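Local coordinates for putative carboxynorspermidine decarboxylase protein (Sinorhizobium meliloti, PDB 3MT1), which probably catalyses the pyridoxal-phosphate-dependent decarboxylation of carboxynorspermidine and carboxyspermidine to norspermidine and spermidine, at residues Pro5-Asp10 with Gly323-Lys328; Ala93-Phe98 with Gln226-Pro231; Gln103-Ala108 with Val149-Asp154; Arg175-Ile180 with Ser213-Ala218; Lys329-Phe332 with Lys336-Ala339. One frame throughout, in Å; residues are numbered along the deposited sequence.

Overall arrangement
Interaction 1 closes the longest loop. It joins the N-terminal strand 6-10 to the loop after strand 315-318, with 312 residues between. Interactions 2, 3 and 4 nest inside it. Interaction 2 crosses the interior of the parallel barrel, from strand 95-98 to strand 226-229. Its loop holds interactions 3 and 4, which follow each other in series and join outer parts of the barrel. Interaction 5 comes after interaction 1 and closes a short turn of the loop before strand 339-343. None of the loops cross. P5 and Y7 bond to the backbone of A339, so interactions 1 and 5 touch. F98 packs on helix 101-107, and I227 on helix 209-223.

Interaction 1 (Pro5-Asp10 with Gly323-Lys328); sequences PYYLID and GYTMVK. With SO4 (sulfate ion), chain D.
Y7 carries a selenomethionine side chain on one face of its ring, held there by two kinds of contact. M326 CG lies 3.8 Å from the centroid of the Y7 ring and 19° off the normal, a CH-pi contact. M326 CG sits toward the rim, 3.6 Å from Y7 CD1. M326 SE is oblique, 4.5 Å from the centroid of the Y7 ring, a Met-aromatic contact. The contact joins two parts of the fold. Y7 belongs to strand 6-10, which is part of the mixed sheet of the beta domain in this class-II decarboxylase. M326 belongs to the loop that leads from strand 315-318 back to that sheet. The ring of Y7 reaches the loop because CG stands anti to the carbonyl carbon (chi1 -60°). I9, two residues on, adds a looser apolar touch, with CD1 4.4 Å from M326 SE. T325 approaches the ring obliquely, and its OG1 is 4.1 Å from Y7 CE2. That hydroxyl bonds to A321 O, while Y7 OH bonds to H266 O, so both polar ends are satisfied outside the contact. The loop is tightened by a bond from K328 N to T325 O, 3.1 Å long. K328 also pairs with D269, a predicted substrate site, and with E264 of the second subunit. Away from the packing, Y324 points to a sulfate, probably from the crystallisation liquor, that the backbone N atoms of G199, G232 and E233 also hold. This is consistent with a cofactor phosphate site, as in relatives. Y324 OH donates to sulfate O2 at 2.8 Å.

Interaction 2 (Ala93-Phe98 with Gln226-Pro231); sequences ADKIIF and QIYLEP
K95 and Y228 meet inside the eight-stranded parallel alpha/beta barrel. They come from strands 95-98 and 226-229, the fourth and eighth in order, which face each other across the interior. The backbones stay far apart, with 11.4 Å between K95 CA and Y228 CA, so only the side chains meet. The tight part is one polar bond. K95 NZ donates to Y228 OH at 3.0 Å, and the two side chains cross at about a right angle. The lysine chain runs extended and then turns at its last torsion (chi4 64°), which brings NZ to the hydroxyl. NZ lies oblique to the ring. E73 is the stronger partner of the lysine, through a salt bridge to OE2. W193 adds a cation-pi contact, and the ring of H75 meets that of Y228. The buried tyrosine hydroxyl thus lies beside a charged pair and would probably be polarised by it. A phenylalanine here would remove the hydroxyl and would probably leave K95 NZ without its bond across the barrel, held by E73 and W193. The other part of the contact is loose. I97 and E230 also point inward, but I97 CD1 stops 5.7 Å from E230 OE2. Toward solvent, K95 and Q226 are both partly exposed. Q226 folds back on its own strand. Q226 NE2 donates to I227 O at 3.1 Å, with an N-H...O angle of 168°.

Interaction 3 (Gln103-Ala108 with Val149-Asp154); sequences QLERFA and VERVMD
R151 turns the edge of its guanidinium to E105, whose OE2 lies near the guanidinium plane. The carboxylate is turned 76° from that plane, so the two groups do not lie flat together. E105 OE2 and R151 NH2 are 3.8 Å apart, a long salt bridge. The other flat groups pack along helix 101-107. R106 CB lies over the centre of one face of the F107 ring, and Q103 CD is at the ring's edge. Q103 NE2 lies over one face of the R106 guanidinium, toward the rim. R106 also donates to L247 O of the second subunit. This helix follows strand 95-98 of the alpha/beta barrel and packs against F98. The partner segment includes a type I turn from E150 to M153. Beside the ion pair, L104 and V152 meet tip to tip. L104 CD2 is 3.8 Å from both V152 CG2 and V152 CG1, so one methyl sits against both valine branches. L104 has CG anti to the backbone N (chi1 161°), which sends the methyl to V152. L104 O accepts from both F107 N and A108 N, the latter at 2.7 Å, as the helix ends. The buried aliphatic pair is at van der Waals distance. The ion pair is exposed, long for a salt bridge and possibly affected by a crystal neighbour at R151, so it probably adds little hold.

Interaction 4 (Arg175-Ile180 with Ser213-Ala218); sequences RMLGEI and SARLRA
Two neighbouring helices on the outside of the alpha/beta barrel meet where L177 sets a methyl on the guanidinium of R215. L177 CD2 stands over the centre of one face, 3.5 Å from R215 CZ. L177 CG is over the same face, displaced toward one nitrogen, 3.7 Å from R215 NH2. The side chains come from opposite directions. R215 has CG anti to the backbone N (chi1 178°) and bends at the next torsion (chi2 68°), which lays the guanidinium across the leucine. In the barrel, helix 170-190 links strands 158-160 and 193-195, and helix 209-223 links strand 193-195 to strand 226-229. The contact therefore joins successive beta-alpha units. The charge is met from the leucine's own helix. R215 NE pairs with D174 OD1 and R215 NH2 with E181 OE1, which limits rotation of the group. A leucine in place of R215 would probably leave D174 and E181 without their positive partner and take the flat cover from L177. L216 packs on V24 and S28 of helix 11-28. On the helix 170-190 side, the backbone of G178 is also near, and its N is 4.3 Å from R215 NH2.

Interaction 5 (Lys329-Phe332 with Lys336-Ala339); sequences KNWF and KMPA
N330, whose backbone carbonyl carbon touches M337 CE at 3.6 Å, accepts a bond from F332 N on its side-chain OD1. F332 N to N330 OD1 is 3.1 Å, with an N-H...O angle of 151°. The bond comes in the carbonyl plane, on a lone pair, and makes an Asx turn. N330 ND2 donates to E264 O, so both ends of the amide are held. M337 is the centre of the packing. It is a selenomethionine, bent at chi3 (-88°), which lays its CE methyl over W331. M337 CE is 3.6 Å from the centroid of the W331 five-membered ring and 11° off the normal, a CH-pi contact. M337 SE lies obliquely 4.5 Å from the centroid of the W331 six-membered ring, a Met-aromatic contact. M337 CB meets the far end of the indole, 3.6 Å from W331 CH2. All this lies in the loop between strands 315-318 and 339-343, just before the chain enters the mixed sheet beside strand 6-10. Y360 meets W331 edge-to-face. K329 crosses M337 at about a right angle, with NZ 3.8 Å from M337 SE. NZ bonds to S363 O of the second subunit, and K329 CD sits 3.8 Å from M337 CG.

Interaction 1 (Pro5-Asp10 with Gly323-Lys328)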
# COMPACT_ATOMS: atom_id res chain seq x y z
N PRO B 5 -9.50 3.52 14.21
CA PRO B 5 -8.32 4.35 14.14
C PRO B 5 -8.63 5.64 13.42
O PRO B 5 -9.57 5.70 12.61
CB PRO B 5 -7.37 3.50 13.28
CG PRO B 5 -8.24 2.73 12.37
CD PRO B 5 -9.48 2.42 13.22
N TYR B 6 -7.86 6.68 13.72
CA TYR B 6 -7.86 7.88 12.91
C TYR B 6 -6.47 8.56 12.97
O TYR B 6 -5.70 8.36 13.94
CB TYR B 6 -8.98 8.84 13.33
CG TYR B 6 -9.01 9.18 14.81
CD1 TYR B 6 -8.30 10.26 15.32
CD2 TYR B 6 -9.76 8.42 15.70
CE1 TYR B 6 -8.34 10.57 16.68
CE2 TYR B 6 -9.79 8.72 17.05
CZ TYR B 6 -9.07 9.79 17.54
OH TYR B 6 -9.10 10.08 18.88
N TYR B 7 -6.15 9.32 11.92
CA TYR B 7 -4.95 10.14 11.89
C TYR B 7 -5.36 11.47 12.45
O TYR B 7 -6.34 12.07 11.97
CB TYR B 7 -4.48 10.36 10.45
CG TYR B 7 -4.12 9.12 9.64
CD1 TYR B 7 -5.00 8.62 8.68
CD2 TYR B 7 -2.86 8.52 9.76
CE1 TYR B 7 -4.68 7.50 7.90
CE2 TYR B 7 -2.51 7.40 8.99
CZ TYR B 7 -3.43 6.89 8.06
OH TYR B 7 -3.13 5.77 7.27
N LEU B 8 -4.64 11.98 13.45
CA LEU B 8 -5.04 13.25 14.07
C LEU B 8 -4.02 14.32 13.75
O LEU B 8 -2.88 14.26 14.19
CB LEU B 8 -5.20 13.09 15.58
CG LEU B 8 -5.67 14.28 16.42
CD1 LEU B 8 -6.89 14.89 15.88
CD2 LEU B 8 -5.94 13.86 17.88
N ILE B 9 -4.41 15.28 12.95
CA ILE B 9 -3.50 16.33 12.61
C ILE B 9 -3.65 17.46 13.61
O ILE B 9 -4.71 18.07 13.72
CB ILE B 9 -3.73 16.83 11.19
CG1 ILE B 9 -3.46 15.68 10.19
CG2 ILE B 9 -2.88 18.10 10.92
CD1 ILE B 9 -4.20 15.89 8.84
N ASP B 10 -2.58 17.71 14.37
CA ASP B 10 -2.59 18.76 15.37
C ASP B 10 -2.37 20.15 14.74
O ASP B 10 -1.25 20.51 14.34
CB ASP B 10 -1.58 18.47 16.50
CG ASP B 10 -1.64 19.52 17.63
OD1 ASP B 10 -2.15 19.20 18.74
OD2 ASP B 10 -1.21 20.70 17.39
N GLY B 323 3.63 11.86 7.28
CA GLY B 323 4.34 11.70 6.02
C GLY B 323 4.29 10.29 5.46
O GLY B 323 4.55 9.29 6.18
N TYR B 324 3.99 10.20 4.16
CA TYR B 324 4.09 8.94 3.45
C TYR B 324 3.18 7.89 4.10
O TYR B 324 3.42 6.68 4.00
CB TYR B 324 5.57 8.46 3.38
CG TYR B 324 6.45 9.41 2.61
CD1 TYR B 324 6.38 9.49 1.20
CD2 TYR B 324 7.31 10.29 3.29
CE1 TYR B 324 7.19 10.42 0.48
CE2 TYR B 324 8.12 11.21 2.60
CZ TYR B 324 8.06 11.26 1.21
OH TYR B 324 8.85 12.20 0.56
N THR B 325 2.14 8.37 4.78
CA THR B 325 1.19 7.45 5.40
C THR B 325 -0.15 7.57 4.68
O THR B 325 -0.56 6.67 3.98
CB THR B 325 1.02 7.76 6.88
OG1 THR B 325 0.63 9.14 7.01
CG2 THR B 325 2.34 7.47 7.65
N MSE B 326 -0.79 8.73 4.81
CA MSE B 326 -2.09 8.96 4.20
C MSE B 326 -2.08 8.79 2.70
O MSE B 326 -3.05 8.34 2.15
CB MSE B 326 -2.63 10.33 4.57
CG MSE B 326 -3.49 10.29 5.81
SE MSE B 326 -3.69 12.00 6.80
CE MSE B 326 -1.79 12.21 7.24
N VAL B 327 -1.01 9.17 2.03
CA VAL B 327 -0.98 9.13 0.58
C VAL B 327 -0.93 7.68 0.01
O VAL B 327 -1.03 7.47 -1.19
CB VAL B 327 0.25 9.90 0.04
CG1 VAL B 327 0.01 11.46 0.03
CG2 VAL B 327 1.50 9.49 0.81
N LYS B 328 -0.74 6.69 0.88
CA LYS B 328 -0.51 5.35 0.39
C LYS B 328 -1.30 4.32 1.18
O LYS B 328 -1.03 3.14 1.12
CB LYS B 328 0.98 5.01 0.27
CG LYS B 328 1.82 5.26 1.52
CD LYS B 328 3.25 4.71 1.32
CE LYS B 328 4.23 5.82 1.02
NZ LYS B 328 5.40 5.35 0.29
S SO4 D . 11.07 14.61 1.70
O1 SO4 D . 12.21 13.78 2.03
O2 SO4 D . 9.87 14.14 2.38
O3 SO4 D . 11.42 15.95 2.18
O4 SO4 D . 10.84 14.67 0.25

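Interaction 2 (Ala93-Phe98 with Gln226-Pro231)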
# COMPACT_ATOMS: atom_id res chain seq x y z
N ALA B 93 0.70 23.53 -14.52
CA ALA B 93 2.01 23.83 -13.94
C ALA B 93 2.53 25.21 -14.33
O ALA B 93 2.26 25.68 -15.43
CB ALA B 93 3.02 22.76 -14.34
N ASP B 94 3.29 25.84 -13.44
CA ASP B 94 4.06 27.04 -13.77
C ASP B 94 5.48 26.71 -14.18
O ASP B 94 6.09 27.39 -14.98
CB ASP B 94 4.11 27.95 -12.55
CG ASP B 94 2.75 28.50 -12.21
OD1 ASP B 94 2.12 29.06 -13.12
OD2 ASP B 94 2.31 28.35 -11.05
N LYS B 95 5.99 25.63 -13.62
CA LYS B 95 7.27 25.11 -14.01
C LYS B 95 7.08 23.63 -14.25
O LYS B 95 6.20 22.98 -13.63
CB LYS B 95 8.31 25.42 -12.93
CG LYS B 95 8.61 26.92 -12.88
CD LYS B 95 9.79 27.27 -12.00
CE LYS B 95 10.02 28.78 -11.84
NZ LYS B 95 8.86 29.42 -11.15
N ILE B 96 7.86 23.11 -15.19
CA ILE B 96 7.84 21.68 -15.51
C ILE B 96 9.28 21.24 -15.54
O ILE B 96 10.15 21.98 -16.00
CB ILE B 96 7.10 21.38 -16.84
CG1 ILE B 96 6.86 19.86 -16.97
CG2 ILE B 96 7.84 21.92 -18.03
CD1 ILE B 96 5.94 19.48 -18.13
N ILE B 97 9.54 20.05 -15.01
CA ILE B 97 10.88 19.53 -14.94
C ILE B 97 10.93 18.15 -15.57
O ILE B 97 10.02 17.32 -15.41
CB ILE B 97 11.36 19.48 -13.51
CG1 ILE B 97 11.47 20.92 -13.00
CG2 ILE B 97 12.70 18.73 -13.39
CD1 ILE B 97 10.79 21.14 -11.68
N PHE B 98 12.00 17.95 -16.35
CA PHE B 98 12.18 16.71 -17.07
C PHE B 98 13.37 16.01 -16.53
O PHE B 98 14.34 16.64 -16.10
CB PHE B 98 12.36 16.93 -18.55
CG PHE B 98 11.27 17.75 -19.16
CD1 PHE B 98 10.09 17.15 -19.58
CD2 PHE B 98 11.42 19.14 -19.32
CE1 PHE B 98 9.07 17.92 -20.14
CE2 PHE B 98 10.43 19.90 -19.87
CZ PHE B 98 9.24 19.28 -20.29
N GLN B 226 16.85 32.07 -8.35
CA GLN B 226 15.87 31.85 -7.29
C GLN B 226 15.95 30.39 -6.76
O GLN B 226 15.94 29.42 -7.54
CB GLN B 226 14.45 32.18 -7.77
CG GLN B 226 13.37 31.82 -6.76
CD GLN B 226 13.32 32.78 -5.57
OE1 GLN B 226 13.27 34.01 -5.75
NE2 GLN B 226 13.31 32.23 -4.34
N ILE B 227 16.04 30.24 -5.45
CA ILE B 227 16.09 28.93 -4.86
C ILE B 227 14.69 28.46 -4.51
O ILE B 227 13.87 29.22 -4.00
CB ILE B 227 17.03 28.86 -3.63
CG1 ILE B 227 18.48 29.04 -4.05
CG2 ILE B 227 16.90 27.48 -2.92
CD1 ILE B 227 19.43 29.09 -2.88
N TYR B 228 14.44 27.20 -4.85
CA TYR B 228 13.28 26.44 -4.37
C TYR B 228 13.70 25.33 -3.42
O TYR B 228 14.68 24.62 -3.64
CB TYR B 228 12.51 25.86 -5.53
CG TYR B 228 11.82 26.93 -6.30
CD1 TYR B 228 10.53 27.36 -5.95
CD2 TYR B 228 12.45 27.55 -7.36
CE1 TYR B 228 9.89 28.36 -6.66
CE2 TYR B 228 11.83 28.55 -8.08
CZ TYR B 228 10.56 28.97 -7.73
OH TYR B 228 9.98 29.99 -8.46
N LEU B 229 12.96 25.21 -2.33
CA LEU B 229 13.06 24.09 -1.45
C LEU B 229 11.79 23.29 -1.66
O LEU B 229 10.74 23.88 -1.95
CB LEU B 229 13.16 24.58 -0.02
CG LEU B 229 14.42 25.32 0.42
CD1 LEU B 229 14.22 25.84 1.81
CD2 LEU B 229 15.67 24.44 0.37
N GLU B 230 11.90 21.96 -1.54
CA GLU B 230 10.73 21.07 -1.67
C GLU B 230 10.48 20.29 -0.39
O GLU B 230 10.59 19.07 -0.36
CB GLU B 230 10.97 20.07 -2.78
CG GLU B 230 10.93 20.59 -4.20
CD GLU B 230 11.43 19.55 -5.21
OE1 GLU B 230 11.20 18.32 -5.01
OE2 GLU B 230 12.07 19.95 -6.21
N PRO B 231 10.16 20.99 0.71
CA PRO B 231 10.05 20.14 1.91
C PRO B 231 8.84 19.21 1.91
O PRO B 231 7.70 19.68 1.88
CB PRO B 231 9.88 21.17 3.02
CG PRO B 231 9.25 22.40 2.29
CD PRO B 231 9.97 22.43 1.00

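Interaction 3 (Gln103-Ala108 with Val149-Asp154)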
# COMPACT_ATOMS: atom_id res chain seq x y z
N GLN B 103 13.49 13.37 -22.69
CA GLN B 103 12.16 13.82 -22.24
C GLN B 103 11.95 15.28 -22.60
O GLN B 103 10.87 15.69 -23.05
CB GLN B 103 11.99 13.65 -20.73
CG GLN B 103 11.69 12.24 -20.27
CD GLN B 103 10.23 11.97 -20.25
OE1 GLN B 103 9.47 12.66 -19.57
NE2 GLN B 103 9.80 10.95 -20.99
N LEU B 104 12.99 16.08 -22.39
CA LEU B 104 12.90 17.50 -22.69
C LEU B 104 12.74 17.75 -24.19
O LEU B 104 11.87 18.51 -24.60
CB LEU B 104 14.10 18.25 -22.12
CG LEU B 104 14.45 19.61 -22.67
CD1 LEU B 104 13.45 20.63 -22.23
CD2 LEU B 104 15.85 19.95 -22.18
N GLU B 105 13.56 17.08 -24.99
CA GLU B 105 13.47 17.18 -26.44
C GLU B 105 12.08 16.75 -26.87
O GLU B 105 11.45 17.38 -27.71
CB GLU B 105 14.52 16.31 -27.10
CG GLU B 105 15.89 16.98 -27.22
CD GLU B 105 16.96 16.03 -27.77
OE1 GLU B 105 16.84 14.80 -27.52
OE2 GLU B 105 17.92 16.49 -28.45
N ARG B 106 11.57 15.70 -26.24
CA ARG B 106 10.29 15.14 -26.63
C ARG B 106 9.13 16.08 -26.36
O ARG B 106 8.18 16.13 -27.13
CB ARG B 106 10.05 13.83 -25.91
CG ARG B 106 9.19 12.92 -26.71
CD ARG B 106 9.40 11.50 -26.30
NE ARG B 106 8.31 11.06 -25.44
CZ ARG B 106 8.35 9.96 -24.69
NH1 ARG B 106 9.45 9.21 -24.68
NH2 ARG B 106 7.31 9.62 -23.92
N PHE B 107 9.22 16.83 -25.27
CA PHE B 107 8.07 17.56 -24.78
C PHE B 107 8.24 19.06 -24.83
O PHE B 107 7.29 19.79 -24.60
CB PHE B 107 7.69 17.07 -23.39
CG PHE B 107 7.21 15.66 -23.36
CD1 PHE B 107 6.15 15.26 -24.17
CD2 PHE B 107 7.81 14.72 -22.54
CE1 PHE B 107 5.69 13.94 -24.16
CE2 PHE B 107 7.36 13.39 -22.52
CZ PHE B 107 6.31 13.01 -23.33
N ALA B 108 9.45 19.51 -25.13
CA ALA B 108 9.76 20.94 -25.34
C ALA B 108 8.60 21.72 -25.95
O ALA B 108 8.12 22.68 -25.33
CB ALA B 108 10.97 21.08 -26.22
N VAL B 149 24.26 18.33 -21.61
CA VAL B 149 23.38 19.35 -21.06
C VAL B 149 23.49 20.61 -21.94
O VAL B 149 22.51 21.09 -22.52
CB VAL B 149 23.73 19.67 -19.58
CG1 VAL B 149 22.93 20.87 -19.07
CG2 VAL B 149 23.53 18.45 -18.69
N GLU B 150 24.73 21.10 -22.06
CA GLU B 150 25.04 22.33 -22.77
C GLU B 150 24.40 22.47 -24.14
O GLU B 150 24.03 23.58 -24.55
CB GLU B 150 26.54 22.47 -22.89
CG GLU B 150 27.18 23.30 -21.79
CD GLU B 150 28.17 24.30 -22.36
OE1 GLU B 150 27.73 25.36 -22.88
OE2 GLU B 150 29.39 24.02 -22.28
N ARG B 151 24.27 21.35 -24.86
CA ARG B 151 23.67 21.37 -26.19
C ARG B 151 22.18 21.75 -26.15
O ARG B 151 21.56 22.07 -27.17
CB ARG B 151 23.88 20.04 -26.92
CG ARG B 151 24.09 20.23 -28.41
CD ARG B 151 24.00 18.94 -29.18
NE ARG B 151 23.00 19.01 -30.24
CZ ARG B 151 21.79 18.45 -30.17
NH1 ARG B 151 20.94 18.56 -31.18
NH2 ARG B 151 21.43 17.77 -29.09
N VAL B 152 21.62 21.76 -24.95
CA VAL B 152 20.19 21.95 -24.82
C VAL B 152 19.80 23.13 -23.89
O VAL B 152 18.65 23.30 -23.52
CB VAL B 152 19.55 20.60 -24.50
CG1 VAL B 152 19.55 20.33 -23.00
CG2 VAL B 152 18.17 20.52 -25.09
N MSE B 153 20.79 23.98 -23.60
CA MSE B 153 20.63 25.16 -22.74
C MSE B 153 19.72 26.26 -23.29
O MSE B 153 19.22 27.07 -22.53
CB MSE B 153 22.01 25.74 -22.42
CG MSE B 153 22.83 24.87 -21.49
SE MSE B 153 22.25 24.98 -19.62
CE MSE B 153 23.12 26.63 -19.14
N ASP B 154 19.52 26.30 -24.60
CA ASP B 154 18.63 27.29 -25.19
C ASP B 154 17.14 26.94 -24.99
O ASP B 154 16.26 27.64 -25.47
CB ASP B 154 18.95 27.48 -26.70

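Interaction 4 (Arg175-Ile180 with Ser213-Ala218)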
# COMPACT_ATOMS: atom_id res chain seq x y z
N ARG B 175 28.08 20.53 2.90
CA ARG B 175 29.00 19.85 1.99
C ARG B 175 28.36 19.42 0.69
O ARG B 175 28.99 19.48 -0.35
CB ARG B 175 29.65 18.67 2.69
CG ARG B 175 30.41 19.14 3.86
CD ARG B 175 31.43 18.17 4.29
NE ARG B 175 32.28 18.78 5.30
CZ ARG B 175 33.46 19.32 5.03
NH1 ARG B 175 33.92 19.32 3.78
NH2 ARG B 175 34.19 19.85 6.02
N MSE B 176 27.11 19.00 0.74
CA MSE B 176 26.43 18.51 -0.47
C MSE B 176 26.17 19.64 -1.45
O MSE B 176 26.32 19.48 -2.66
CB MSE B 176 25.15 17.83 -0.07
CG MSE B 176 25.40 16.82 0.98
SE MSE B 176 25.29 15.06 0.24
CE MSE B 176 23.45 14.76 0.84
N LEU B 177 25.80 20.79 -0.90
CA LEU B 177 25.65 21.98 -1.69
C LEU B 177 27.01 22.37 -2.30
O LEU B 177 27.08 22.93 -3.41
CB LEU B 177 25.08 23.09 -0.82
CG LEU B 177 24.66 24.34 -1.56
CD1 LEU B 177 23.63 24.03 -2.66
CD2 LEU B 177 24.16 25.38 -0.58
N GLY B 178 28.08 22.07 -1.57
CA GLY B 178 29.42 22.37 -2.03
C GLY B 178 29.80 21.55 -3.25
O GLY B 178 30.31 22.10 -4.22
N GLU B 179 29.53 20.25 -3.20
CA GLU B 179 29.83 19.35 -4.34
C GLU B 179 28.94 19.63 -5.55
O GLU B 179 29.30 19.30 -6.69
CB GLU B 179 29.80 17.86 -3.93
CG GLU B 179 31.24 17.28 -3.73
CD GLU B 179 31.29 15.81 -3.27
OE1 GLU B 179 30.34 15.35 -2.58
OE2 GLU B 179 32.29 15.13 -3.59
N ILE B 180 27.79 20.26 -5.29
CA ILE B 180 26.89 20.72 -6.36
C ILE B 180 27.50 21.87 -7.20
O ILE B 180 27.42 21.86 -8.44
CB ILE B 180 25.53 21.11 -5.76
CG1 ILE B 180 24.75 19.85 -5.40
CG2 ILE B 180 24.73 22.03 -6.71
CD1 ILE B 180 23.45 20.09 -4.61
N SER B 213 19.76 29.53 6.37
CA SER B 213 19.26 30.67 5.60
C SER B 213 20.38 31.48 4.97
O SER B 213 20.27 31.91 3.82
CB SER B 213 18.46 31.62 6.49
OG SER B 213 17.22 31.03 6.86
N ALA B 214 21.44 31.69 5.74
CA ALA B 214 22.59 32.48 5.30
C ALA B 214 23.35 31.75 4.19
O ALA B 214 23.87 32.36 3.27
CB ALA B 214 23.50 32.76 6.46
N ARG B 215 23.40 30.44 4.30
CA ARG B 215 24.05 29.63 3.28
C ARG B 215 23.20 29.61 1.99
O ARG B 215 23.76 29.58 0.89
CB ARG B 215 24.30 28.21 3.82
CG ARG B 215 24.93 27.26 2.82
CD ARG B 215 26.38 27.67 2.50
NE ARG B 215 27.01 26.81 1.48
CZ ARG B 215 27.09 27.12 0.19
NH1 ARG B 215 26.58 28.25 -0.27
NH2 ARG B 215 27.69 26.29 -0.66
N LEU B 216 21.87 29.64 2.15
CA LEU B 216 20.95 29.75 1.04
C LEU B 216 21.14 31.09 0.32
O LEU B 216 21.26 31.13 -0.91
CB LEU B 216 19.49 29.54 1.50
CG LEU B 216 19.05 28.12 1.96
CD1 LEU B 216 17.61 28.03 2.42
CD2 LEU B 216 19.27 27.09 0.90
N ARG B 217 21.20 32.17 1.10
CA ARG B 217 21.45 33.50 0.54
C ARG B 217 22.68 33.54 -0.36
O ARG B 217 22.63 34.07 -1.48
CB ARG B 217 21.59 34.54 1.65
CG ARG B 217 20.29 35.23 2.06
CD ARG B 217 20.39 36.76 2.05
NE ARG B 217 19.11 37.36 2.45
CZ ARG B 217 18.10 37.62 1.63
NH1 ARG B 217 18.18 37.35 0.34
NH2 ARG B 217 16.97 38.14 2.10
N ALA B 218 23.78 32.96 0.13
CA ALA B 218 25.07 33.05 -0.56
C ALA B 218 25.09 32.26 -1.88
O ALA B 218 25.70 32.68 -2.87
CB ALA B 218 26.18 32.59 0.37

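Interaction 5 (Lys329-Phe332 with Lys336-Ala339)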
# COMPACT_ATOMS: atom_id res chain seq x y z
N LYS B 329 -2.32 4.79 1.89
CA LYS B 329 -3.18 3.89 2.61
C LYS B 329 -4.03 3.05 1.67
O LYS B 329 -4.40 3.48 0.58
CB LYS B 329 -4.06 4.67 3.57
CG LYS B 329 -5.00 5.69 2.93
CD LYS B 329 -5.77 6.46 4.03
CE LYS B 329 -6.26 7.83 3.51
NZ LYS B 329 -7.01 7.61 2.24
N ASN B 330 -4.36 1.85 2.11
CA ASN B 330 -5.12 0.93 1.26
C ASN B 330 -6.11 0.04 2.07
O ASN B 330 -6.15 0.08 3.32
CB ASN B 330 -4.12 0.07 0.50
CG ASN B 330 -3.19 -0.66 1.42
OD1 ASN B 330 -3.55 -1.72 1.95
ND2 ASN B 330 -2.01 -0.08 1.69
N TRP B 331 -6.85 -0.80 1.35
CA TRP B 331 -7.93 -1.60 1.91
C TRP B 331 -7.52 -3.05 2.17
O TRP B 331 -8.34 -3.96 2.18
CB TRP B 331 -9.06 -1.60 0.92
CG TRP B 331 -9.84 -0.37 0.95
CD1 TRP B 331 -9.96 0.54 -0.05
CD2 TRP B 331 -10.63 0.10 2.05
NE1 TRP B 331 -10.79 1.56 0.36
CE2 TRP B 331 -11.22 1.31 1.64
CE3 TRP B 331 -10.90 -0.38 3.34
CZ2 TRP B 331 -12.08 2.06 2.47
CZ3 TRP B 331 -11.75 0.35 4.17
CH2 TRP B 331 -12.34 1.55 3.73
N PHE B 332 -6.22 -3.27 2.35
CA PHE B 332 -5.71 -4.59 2.65
C PHE B 332 -6.51 -5.25 3.78
O PHE B 332 -6.74 -4.64 4.85
CB PHE B 332 -4.30 -4.42 3.09
CG PHE B 332 -3.64 -5.69 3.50
CD1 PHE B 332 -3.43 -6.72 2.57
CD2 PHE B 332 -3.23 -5.87 4.82
CE1 PHE B 332 -2.81 -7.91 2.96
CE2 PHE B 332 -2.59 -7.06 5.21
CZ PHE B 332 -2.37 -8.06 4.28
N LYS B 336 -10.77 -1.58 8.44
CA LYS B 336 -11.27 -0.21 8.51
C LYS B 336 -10.17 0.80 8.23
O LYS B 336 -9.09 0.72 8.81
CB LYS B 336 -11.88 0.05 9.89
CG LYS B 336 -12.94 1.14 9.81
CD LYS B 336 -13.45 1.62 11.15
CE LYS B 336 -14.33 2.85 10.92
NZ LYS B 336 -14.25 3.72 12.13
N MSE B 337 -10.44 1.73 7.32
CA MSE B 337 -9.48 2.73 6.99
C MSE B 337 -9.55 3.90 8.00
O MSE B 337 -10.62 4.29 8.42
CB MSE B 337 -9.71 3.20 5.56
CG MSE B 337 -8.60 4.09 5.01
SE MSE B 337 -8.99 4.50 3.17
CE MSE B 337 -8.14 2.95 2.32
N PRO B 338 -8.40 4.48 8.39
CA PRO B 338 -8.57 5.44 9.46
C PRO B 338 -9.19 6.74 9.01
O PRO B 338 -8.90 7.21 7.91
CB PRO B 338 -7.14 5.65 9.98
CG PRO B 338 -6.36 4.41 9.55
CD PRO B 338 -7.00 4.04 8.24
N ALA B 339 -10.06 7.30 9.83
CA ALA B 339 -10.64 8.60 9.57
C ALA B 339 -9.54 9.63 9.51
O ALA B 339 -8.46 9.43 10.06
CB ALA B 339 -11.70 8.98 10.70